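Local structure of hemoglobin component VII (1X46) at residues P2-M7 and P86-V91; K16-Q21 and A118-H123; K35-S40 and E113-A118. The protein probably carries or stores oxygen in the midge larva, binding it as other globins do at the iron of a heme. One frame throughout, in Å; residues are numbered along the deposited sequence.

Interaction 1 (P2-M7 and P86-V91); sequences PTWVDM and PALKNV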
loop_
_atom_site.group_PDB
_atom_site.type_symbol
_atom_site.label_atom_id
_atom_site.label_comp_id
_atom_site.label_asym_id
_atom_site.label_seq_id
_atom_site.Cartn_x
_atom_site.Cartn_y
_atom_site.Cartn_z
ATOM N N PRO A 2 -7.900 11.471 -9.059
ATOM C CA PRO A 2 -6.691 11.581 -9.869
ATOM C C PRO A 2 -6.853 11.023 -11.272
ATOM O O PRO A 2 -7.751 10.230 -11.565
ATOM C CB PRO A 2 -5.656 10.787 -9.063
ATOM C CG PRO A 2 -6.213 10.923 -7.619
ATOM C CD PRO A 2 -7.653 10.709 -7.815
ATOM N N THR A 3 -5.982 11.513 -12.134
ATOM C CA THR A 3 -5.897 11.118 -13.533
ATOM C C THR A 3 -4.632 10.288 -13.702
ATOM O O THR A 3 -3.558 10.651 -13.201
ATOM C CB THR A 3 -5.865 12.405 -14.402
ATOM O OG1 THR A 3 -7.095 13.129 -14.216
ATOM C CG2 THR A 3 -5.834 12.079 -15.895
ATOM N N TRP A 4 -4.725 9.149 -14.373
ATOM C CA TRP A 4 -3.550 8.329 -14.649
ATOM C C TRP A 4 -2.509 9.079 -15.514
ATOM O O TRP A 4 -2.857 9.681 -16.527
ATOM C CB TRP A 4 -3.975 7.029 -15.319
ATOM C CG TRP A 4 -2.898 6.001 -15.535
ATOM C CD1 TRP A 4 -1.885 6.053 -16.451
ATOM C CD2 TRP A 4 -2.755 4.740 -14.857
ATOM N NE1 TRP A 4 -1.128 4.908 -16.389
ATOM C CE2 TRP A 4 -1.631 4.087 -15.412
ATOM C CE3 TRP A 4 -3.469 4.094 -13.837
ATOM C CZ2 TRP A 4 -1.187 2.812 -14.977
ATOM C CZ3 TRP A 4 -3.021 2.826 -13.379
ATOM C CH2 TRP A 4 -1.906 2.187 -13.977
ATOM N N VAL A 5 -1.256 9.070 -15.066
ATOM C CA VAL A 5 -0.136 9.678 -15.784
ATOM C C VAL A 5 0.904 8.562 -15.822
ATOM O O VAL A 5 1.442 8.168 -14.779
ATOM C CB VAL A 5 0.399 10.969 -15.046
ATOM C CG1 VAL A 5 1.712 11.503 -15.651
ATOM C CG2 VAL A 5 -0.655 12.068 -15.008
ATOM N N ASP A 6 1.175 8.008 -16.999
ATOM C CA ASP A 6 2.135 6.900 -17.118
ATOM C C ASP A 6 3.466 7.201 -16.433
ATOM O O ASP A 6 4.027 8.282 -16.588
ATOM C CB ASP A 6 2.393 6.557 -18.591
ATOM C CG ASP A 6 1.182 5.934 -19.261
ATOM O OD1 ASP A 6 0.774 4.826 -18.844
ATOM O OD2 ASP A 6 0.581 6.476 -20.219
ATOM N N MET A 7 3.956 6.241 -15.666
ATOM C CA MET A 7 5.186 6.441 -14.916
ATOM C C MET A 7 6.367 6.279 -15.839
ATOM O O MET A 7 6.330 5.494 -16.778
ATOM C CB MET A 7 5.310 5.410 -13.806
ATOM C CG MET A 7 4.466 5.720 -12.592
ATOM S SD MET A 7 4.587 4.402 -11.360
ATOM C CE MET A 7 6.211 4.768 -10.700
ATOM N N PRO A 86 -3.661 -4.176 -18.231
ATOM C CA PRO A 86 -5.019 -4.650 -17.904
ATOM C C PRO A 86 -5.058 -5.484 -16.632
ATOM O O PRO A 86 -5.962 -5.269 -15.818
ATOM C CB PRO A 86 -5.430 -5.493 -19.128
ATOM C CG PRO A 86 -4.564 -4.999 -20.226
ATOM C CD PRO A 86 -3.271 -4.573 -19.605
ATOM N N ALA A 87 -4.112 -6.404 -16.465
ATOM C CA ALA A 87 -4.053 -7.219 -15.263
ATOM C C ALA A 87 -3.824 -6.372 -14.016
ATOM O O ALA A 87 -4.447 -6.617 -12.968
ATOM C CB ALA A 87 -2.986 -8.278 -15.384
ATOM N N LEU A 88 -2.917 -5.409 -14.134
ATOM C CA LEU A 88 -2.642 -4.520 -13.004
ATOM C C LEU A 88 -3.882 -3.715 -12.648
ATOM O O LEU A 88 -4.261 -3.609 -11.465
ATOM C CB LEU A 88 -1.469 -3.608 -13.318
ATOM C CG LEU A 88 -1.210 -2.426 -12.373
ATOM C CD1 LEU A 88 -0.887 -2.906 -10.965
ATOM C CD2 LEU A 88 -0.073 -1.624 -12.947
ATOM N N LYS A 89 -4.542 -3.141 -13.647
ATOM C CA LYS A 89 -5.737 -2.371 -13.350
ATOM C C LYS A 89 -6.863 -3.199 -12.745
ATOM O O LYS A 89 -7.654 -2.706 -11.930
ATOM C CB LYS A 89 -6.184 -1.594 -14.576
ATOM C CG LYS A 89 -5.222 -0.476 -14.860
ATOM C CD LYS A 89 -5.834 0.485 -15.810
ATOM C CE LYS A 89 -5.002 1.705 -15.994
ATOM N NZ LYS A 89 -5.445 2.444 -17.231
ATOM N N ASN A 90 -6.946 -4.467 -13.143
ATOM C CA ASN A 90 -7.962 -5.329 -12.581
ATOM C C ASN A 90 -7.677 -5.663 -11.110
ATOM O O ASN A 90 -8.607 -5.727 -10.298
ATOM C CB ASN A 90 -8.148 -6.588 -13.434
ATOM C CG ASN A 90 -8.707 -6.264 -14.825
ATOM O OD1 ASN A 90 -9.150 -5.140 -15.084
ATOM N ND2 ASN A 90 -8.659 -7.235 -15.726
ATOM N N VAL A 91 -6.402 -5.842 -10.776
ATOM C CA VAL A 91 -6.031 -5.990 -9.360
ATOM C C VAL A 91 -6.456 -4.749 -8.558
ATOM O O VAL A 91 -7.090 -4.846 -7.493
ATOM C CB VAL A 91 -4.543 -6.253 -9.193
ATOM C CG1 VAL A 91 -4.130 -6.044 -7.750
ATOM C CG2 VAL A 91 -4.227 -7.671 -9.609
#
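Lys89 lays the far part of its side chain over one face of the Trp4 indole, so that a methylene and the ammonium both address the six-membered ring. The CH-pi part is made by CE, which sits 3.6 Å from the centroid of the Trp4 six-membered ring, and its closest ring atom is CZ3 of Trp4, 3.5 Å away. The cation-pi part follows from the same pose: Lys89 NZ is 4.3 Å from the centroid of that ring and only 14° off the normal. An extended chain beyond CG gives Lys89 the reach for this, since the two CA atoms are 11.0 Å apart. Apolar packing is slight: CD2 of Leu88 comes to the indole edge at CH2 of Trp4, 4.4 Å, while Leu88 also packs on Ala75 and Leu78 of helix 59-78. In the globin fold this joins the N-terminal arm, ahead of the A helix (9-20), to the F helix (85-100), at a partly buried place away from the heme. Within the arm, NE1 of Trp4 donates to OD1 of Asp6 at 3.1 Å, with the acceptor close to the indole plane but the donor well above the carboxylate plane. Trp4 also touches Asn141 and Ser144 of helix 129-146, and Asn141 ND2 is hydrogen-bonded to Val5 O.

Interaction 2 (K16-Q21 and A118-H123); sequences KSSWAQ and AFLESH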
loop_
_atom_site.group_PDB
_atom_site.type_symbol
_atom_site.label_atom_id
_atom_site.label_comp_id
_atom_site.label_asym_id
_atom_site.label_seq_id
_atom_site.Cartn_x
_atom_site.Cartn_y
_atom_site.Cartn_z
ATOM N N LYS A 16 10.135 -0.507 -7.390
ATOM C CA LYS A 16 10.429 -1.937 -7.217
ATOM C C LYS A 16 11.624 -2.181 -6.272
ATOM O O LYS A 16 11.556 -3.058 -5.396
ATOM C CB LYS A 16 10.708 -2.614 -8.563
ATOM C CG LYS A 16 9.519 -2.733 -9.473
ATOM C CD LYS A 16 9.868 -3.403 -10.806
ATOM C CE LYS A 16 8.587 -3.555 -11.633
ATOM N NZ LYS A 16 8.837 -4.091 -13.008
ATOM N N SER A 17 12.687 -1.388 -6.419
ATOM C CA SER A 17 13.883 -1.621 -5.608
ATOM C C SER A 17 13.721 -1.217 -4.149
ATOM O O SER A 17 14.186 -1.926 -3.262
ATOM C CB SER A 17 15.135 -0.988 -6.216
ATOM O OG SER A 17 14.964 0.387 -6.453
ATOM N N SER A 18 13.037 -0.095 -3.894
ATOM C CA SER A 18 12.803 0.313 -2.527
ATOM C C SER A 18 11.770 -0.597 -1.838
ATOM O O SER A 18 11.895 -0.922 -0.660
ATOM C CB SER A 18 12.422 1.814 -2.454
ATOM O OG SER A 18 11.235 2.100 -3.165
ATOM N N TRP A 19 10.778 -1.050 -2.606
ATOM C CA TRP A 19 9.848 -2.054 -2.108
ATOM C C TRP A 19 10.550 -3.336 -1.674
ATOM O O TRP A 19 10.223 -3.921 -0.641
ATOM C CB TRP A 19 8.769 -2.337 -3.156
ATOM C CG TRP A 19 7.814 -3.411 -2.717
ATOM C CD1 TRP A 19 7.623 -4.637 -3.320
ATOM C CD2 TRP A 19 6.900 -3.358 -1.611
ATOM N NE1 TRP A 19 6.648 -5.335 -2.642
ATOM C CE2 TRP A 19 6.187 -4.575 -1.595
ATOM C CE3 TRP A 19 6.603 -2.395 -0.636
ATOM C CZ2 TRP A 19 5.210 -4.867 -0.611
ATOM C CZ3 TRP A 19 5.629 -2.681 0.328
ATOM C CH2 TRP A 19 4.955 -3.911 0.336
ATOM N N ALA A 20 11.489 -3.777 -2.509
ATOM C CA ALA A 20 12.236 -4.993 -2.199
ATOM C C ALA A 20 12.987 -4.901 -0.859
ATOM O O ALA A 20 13.280 -5.929 -0.230
ATOM C CB ALA A 20 13.206 -5.322 -3.348
ATOM N N GLN A 21 13.269 -3.670 -0.419
ATOM C CA GLN A 21 13.965 -3.447 0.850
ATOM C C GLN A 21 13.038 -3.608 2.068
ATOM O O GLN A 21 13.521 -3.780 3.190
ATOM C CB GLN A 21 14.585 -2.045 0.870
ATOM C CG GLN A 21 15.757 -1.847 -0.075
ATOM C CD GLN A 21 16.590 -0.633 0.303
ATOM O OE1 GLN A 21 17.177 -0.596 1.400
ATOM N NE2 GLN A 21 16.631 0.360 -0.580
ATOM N N ALA A 118 6.591 7.148 5.390
ATOM C CA ALA A 118 7.424 7.278 6.585
ATOM C C ALA A 118 8.225 6.008 6.823
ATOM O O ALA A 118 9.388 6.059 7.170
ATOM C CB ALA A 118 6.579 7.618 7.798
ATOM N N PHE A 119 7.608 4.847 6.590
ATOM C CA PHE A 119 8.314 3.585 6.775
ATOM C C PHE A 119 9.444 3.420 5.755
ATOM O O PHE A 119 10.530 2.967 6.095
ATOM C CB PHE A 119 7.313 2.436 6.614
ATOM C CG PHE A 119 7.826 1.107 7.143
ATOM C CD1 PHE A 119 7.737 0.825 8.496
ATOM C CD2 PHE A 119 8.398 0.172 6.292
ATOM C CE1 PHE A 119 8.238 -0.399 9.006
ATOM C CE2 PHE A 119 8.887 -1.049 6.786
ATOM C CZ PHE A 119 8.810 -1.341 8.129
ATOM N N LEU A 120 9.186 3.760 4.492
ATOM C CA LEU A 120 10.220 3.679 3.466
ATOM C C LEU A 120 11.360 4.656 3.778
ATOM O O LEU A 120 12.548 4.337 3.609
ATOM C CB LEU A 120 9.610 3.993 2.092
ATOM C CG LEU A 120 8.772 2.889 1.442
ATOM C CD1 LEU A 120 7.752 3.485 0.486
ATOM C CD2 LEU A 120 9.695 1.925 0.697
ATOM N N GLU A 121 11.006 5.844 4.257
ATOM C CA GLU A 121 12.028 6.811 4.632
ATOM C C GLU A 121 12.914 6.282 5.763
ATOM O O GLU A 121 14.131 6.483 5.736
ATOM C CB GLU A 121 11.398 8.163 4.989
ATOM C CG GLU A 121 12.399 9.301 5.137
ATOM C CD GLU A 121 11.773 10.531 5.745
ATOM O OE1 GLU A 121 10.788 10.399 6.509
ATOM O OE2 GLU A 121 12.276 11.638 5.453
ATOM N N SER A 122 12.300 5.584 6.713
ATOM C CA SER A 122 13.033 4.970 7.827
ATOM C C SER A 122 13.886 3.773 7.406
ATOM O O SER A 122 14.971 3.582 7.956
ATOM C CB SER A 122 12.064 4.535 8.933
ATOM O OG SER A 122 11.465 5.676 9.535
ATOM N N HIS A 123 13.397 2.946 6.477
ATOM C CA HIS A 123 14.027 1.635 6.256
ATOM C C HIS A 123 14.677 1.379 4.908
ATOM O O HIS A 123 15.535 0.490 4.819
ATOM C CB HIS A 123 13.038 0.509 6.584
ATOM C CG HIS A 123 12.505 0.583 7.980
ATOM N ND1 HIS A 123 13.240 0.190 9.084
ATOM C CD2 HIS A 123 11.332 1.055 8.458
ATOM C CE1 HIS A 123 12.525 0.396 10.178
ATOM N NE2 HIS A 123 11.364 0.917 9.825
#
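Leu120 pushes its CD2 methyl against the backbone of Ser18, 3.8 Å from the carbonyl oxygen O of that serine. The same methyl is 4.2 Å from OG of Ser18, which makes this van der Waals packing of a branched side chain on a small one, with no hydrogen bond between the two segments. Gln21 and His123 are the next pair by CA distance, 7.4 Å against 7.3 Å between the CA atoms of Ser18 and Leu120, but it is the backbone of His123 and not its imidazole that Gln21 approaches, OE1 of Gln21 standing 3.9 Å from the main-chain O of His123.

The polar ends of Ser18 and Gln21 are held by residues outside the two segments. With chi1 at 61°, OG of Ser18 is folded back over its own helix, where it hydrogen-bonds Leu14 O, and it also pairs with NE1 of Trp135. Gln21 OE1 takes its hydrogen bond from Ser125 N, in the loop after helix 106-123, so the amide reaches past His123 to the next piece of chain. Along helix 106-123, CD2 of His123 lies over the centre of the Phe119 ring, 3.3 Å above its plane, while Phe119 itself packs on Asp28, Ile29 and Asn32.

In globin terms this is the C-terminal part of the A helix (9-20) meeting the last turns of the G helix (106-123). Trp135 of helix 129-146 touches both Trp19 and Leu120, Ile22 and Tyr127 from the adjoining loops also pack on Leu120, and the Trp19 ring packs on Val69, Ile72 and Ile76 of helix 59-78.

Interaction 3 (K35-S40 and E113-A118); sequences KSYPAS and ETALEA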
loop_
_atom_site.group_PDB
_atom_site.type_symbol
_atom_site.label_atom_id
_atom_site.label_comp_id
_atom_site.label_asym_id
_atom_site.label_seq_id
_atom_site.Cartn_x
_atom_site.Cartn_y
_atom_site.Cartn_z
ATOM N N LYS A 35 -0.268 2.054 14.110
ATOM C CA LYS A 35 0.299 2.994 15.099
ATOM C C LYS A 35 0.031 4.433 14.641
ATOM O O LYS A 35 -0.369 5.273 15.465
ATOM C CB LYS A 35 1.794 2.725 15.333
ATOM C CG LYS A 35 2.399 3.510 16.490
ATOM C CD LYS A 35 2.090 2.856 17.843
ATOM C CE LYS A 35 2.875 3.538 18.959
ATOM N NZ LYS A 35 2.044 4.493 19.756
ATOM N N SER A 36 0.208 4.698 13.349
ATOM C CA SER A 36 0.028 6.029 12.811
ATOM C C SER A 36 -1.447 6.392 12.664
ATOM O O SER A 36 -1.825 7.581 12.742
ATOM C CB SER A 36 0.671 6.134 11.453
ATOM O OG SER A 36 2.073 5.990 11.576
ATOM N N TYR A 37 -2.299 5.389 12.436
ATOM C CA TYR A 37 -3.737 5.553 12.219
ATOM C C TYR A 37 -4.560 4.564 13.043
ATOM O O TYR A 37 -5.171 3.633 12.506
ATOM C CB TYR A 37 -4.085 5.459 10.707
ATOM C CG TYR A 37 -3.405 6.588 9.992
ATOM C CD1 TYR A 37 -3.953 7.883 10.015
ATOM C CD2 TYR A 37 -2.174 6.403 9.381
ATOM C CE1 TYR A 37 -3.273 8.953 9.413
ATOM C CE2 TYR A 37 -1.509 7.452 8.776
ATOM C CZ TYR A 37 -2.077 8.728 8.781
ATOM O OH TYR A 37 -1.400 9.770 8.190
ATOM N N PRO A 38 -4.615 4.751 14.357
ATOM C CA PRO A 38 -5.434 3.846 15.190
ATOM C C PRO A 38 -6.898 3.741 14.751
ATOM O O PRO A 38 -7.522 2.684 14.891
ATOM C CB PRO A 38 -5.270 4.423 16.618
ATOM C CG PRO A 38 -3.985 5.206 16.538
ATOM C CD PRO A 38 -3.862 5.735 15.158
ATOM N N ALA A 39 -7.468 4.819 14.213
ATOM C CA ALA A 39 -8.853 4.779 13.734
ATOM C C ALA A 39 -9.046 3.791 12.580
ATOM O O ALA A 39 -10.160 3.268 12.383
ATOM C CB ALA A 39 -9.306 6.168 13.326
ATOM N N SER A 40 -7.982 3.514 11.831
ATOM C CA SER A 40 -8.080 2.480 10.793
ATOM C C SER A 40 -8.154 1.078 11.391
ATOM O O SER A 40 -8.904 0.234 10.906
ATOM C CB SER A 40 -6.891 2.604 9.877
ATOM O OG SER A 40 -6.973 3.871 9.276
ATOM N N GLU A 113 -0.787 5.478 2.467
ATOM C CA GLU A 113 0.362 6.017 1.741
ATOM C C GLU A 113 1.300 6.818 2.664
ATOM O O GLU A 113 2.506 6.647 2.623
ATOM C CB GLU A 113 -0.119 6.867 0.562
ATOM C CG GLU A 113 0.980 7.681 -0.114
ATOM C CD GLU A 113 0.475 8.665 -1.179
ATOM O OE1 GLU A 113 -0.720 8.926 -1.270
ATOM O OE2 GLU A 113 1.346 9.243 -1.882
ATOM N N THR A 114 0.729 7.723 3.455
ATOM C CA THR A 114 1.519 8.535 4.368
ATOM C C THR A 114 2.354 7.696 5.327
ATOM O O THR A 114 3.577 7.928 5.479
ATOM C CB THR A 114 0.590 9.486 5.125
ATOM O OG1 THR A 114 0.026 10.423 4.174
ATOM C CG2 THR A 114 1.385 10.334 6.132
ATOM N N ALA A 115 1.709 6.676 5.903
ATOM C CA ALA A 115 2.441 5.793 6.793
ATOM C C ALA A 115 3.531 4.999 6.066
ATOM O O ALA A 115 4.616 4.863 6.604
ATOM C CB ALA A 115 1.502 4.847 7.534
ATOM N N LEU A 116 3.228 4.463 4.873
ATOM C CA LEU A 116 4.218 3.714 4.104
ATOM C C LEU A 116 5.395 4.606 3.726
ATOM O O LEU A 116 6.539 4.150 3.709
ATOM C CB LEU A 116 3.581 3.098 2.845
ATOM C CG LEU A 116 4.463 2.030 2.156
ATOM C CD1 LEU A 116 4.539 0.795 3.003
ATOM C CD2 LEU A 116 3.934 1.618 0.776
ATOM N N GLU A 117 5.129 5.878 3.360
ATOM C CA GLU A 117 6.197 6.811 3.022
ATOM C C GLU A 117 7.158 6.989 4.193
ATOM O O GLU A 117 8.404 6.977 4.016
ATOM C CB GLU A 117 5.668 8.185 2.585
ATOM C CG GLU A 117 4.914 8.204 1.276
ATOM C CD GLU A 117 4.191 9.527 1.039
ATOM O OE1 GLU A 117 3.752 10.175 2.016
ATOM O OE2 GLU A 117 4.053 9.922 -0.139
ATOM N N ALA A 118 6.591 7.148 5.390
ATOM C CA ALA A 118 7.424 7.278 6.585
ATOM C C ALA A 118 8.225 6.008 6.823
ATOM O O ALA A 118 9.388 6.059 7.170
ATOM C CB ALA A 118 6.579 7.618 7.798
#
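Tyr37 reaches Thr114 and Ala115 because its chi1 of -63° places CG anti to the carbonyl carbon, sending the ring across to the neighbouring helix. On the other side, Thr114 has CG2 anti to its backbone N and OG1 beside that N, so the methyl meets the tyrosine while the hydroxyl stays with its own helix, hydrogen-bonded to Glu110 O. This is the corner between the B and C helices of the globin fold (26-36 and 38-41) resting on the G helix (106-123).

Tyr37 sits at the corner itself. It leaves helical geometry after helix 26-36 and at once takes the N-cap position of helix 38-41, whose first turn carries a 2.9 Å hydrogen bond from Ser40 N to Tyr37 O, an i to i+3 pairing of the 3-10 kind. The turn runs on toward the heme, for Ser40 lines its pocket.

Small side chains let the backbones come near: the CA atoms of Ser36 and Ala115 are 6.5 Å apart, and CB of Ser36 is 4.2 Å from CB of Ala115. Ser36 OG is turned to its own helix and hydrogen-bonds Asn32 O, leaving the CB to do the packing. Ala115 also touches Asn32, and Glu111 adds a further contact to the tyrosine. Next to Ala115, Leu116 packs on Ile29 of helix 26-36 and on Trp135 and Phe139 of helix 129-146.

The tyrosine ring presents its edge to Ala115, with CB of that alanine near the ring plane and 4.2 Å from CE2 of Tyr37. The Tyr37 and Thr114 side chains cross at about a right angle, and OH of Tyr37 ends 3.5 Å from CG2 of Thr114.

In the fold
From the N terminus, the arm 2-7 meets 86-91 across 78 intervening residues, where interaction 1 closes its loop at helix 85-100. Before that return the chain has passed 16-21 and 35-40, whose partners come later, on helix 106-123, so interaction 1 crosses both of the others. Interaction 3 closes next, at 113-118, and interaction 2 last, at 118-123; interaction 3 therefore lies within the larger loop of interaction 2. These two share Ala118 and tie helices 9-20 and 26-36, with the corner after the latter, to one helix. Interactions 1 and 3 stand on opposite sides of the chain's centre, their centres about 23 Å apart.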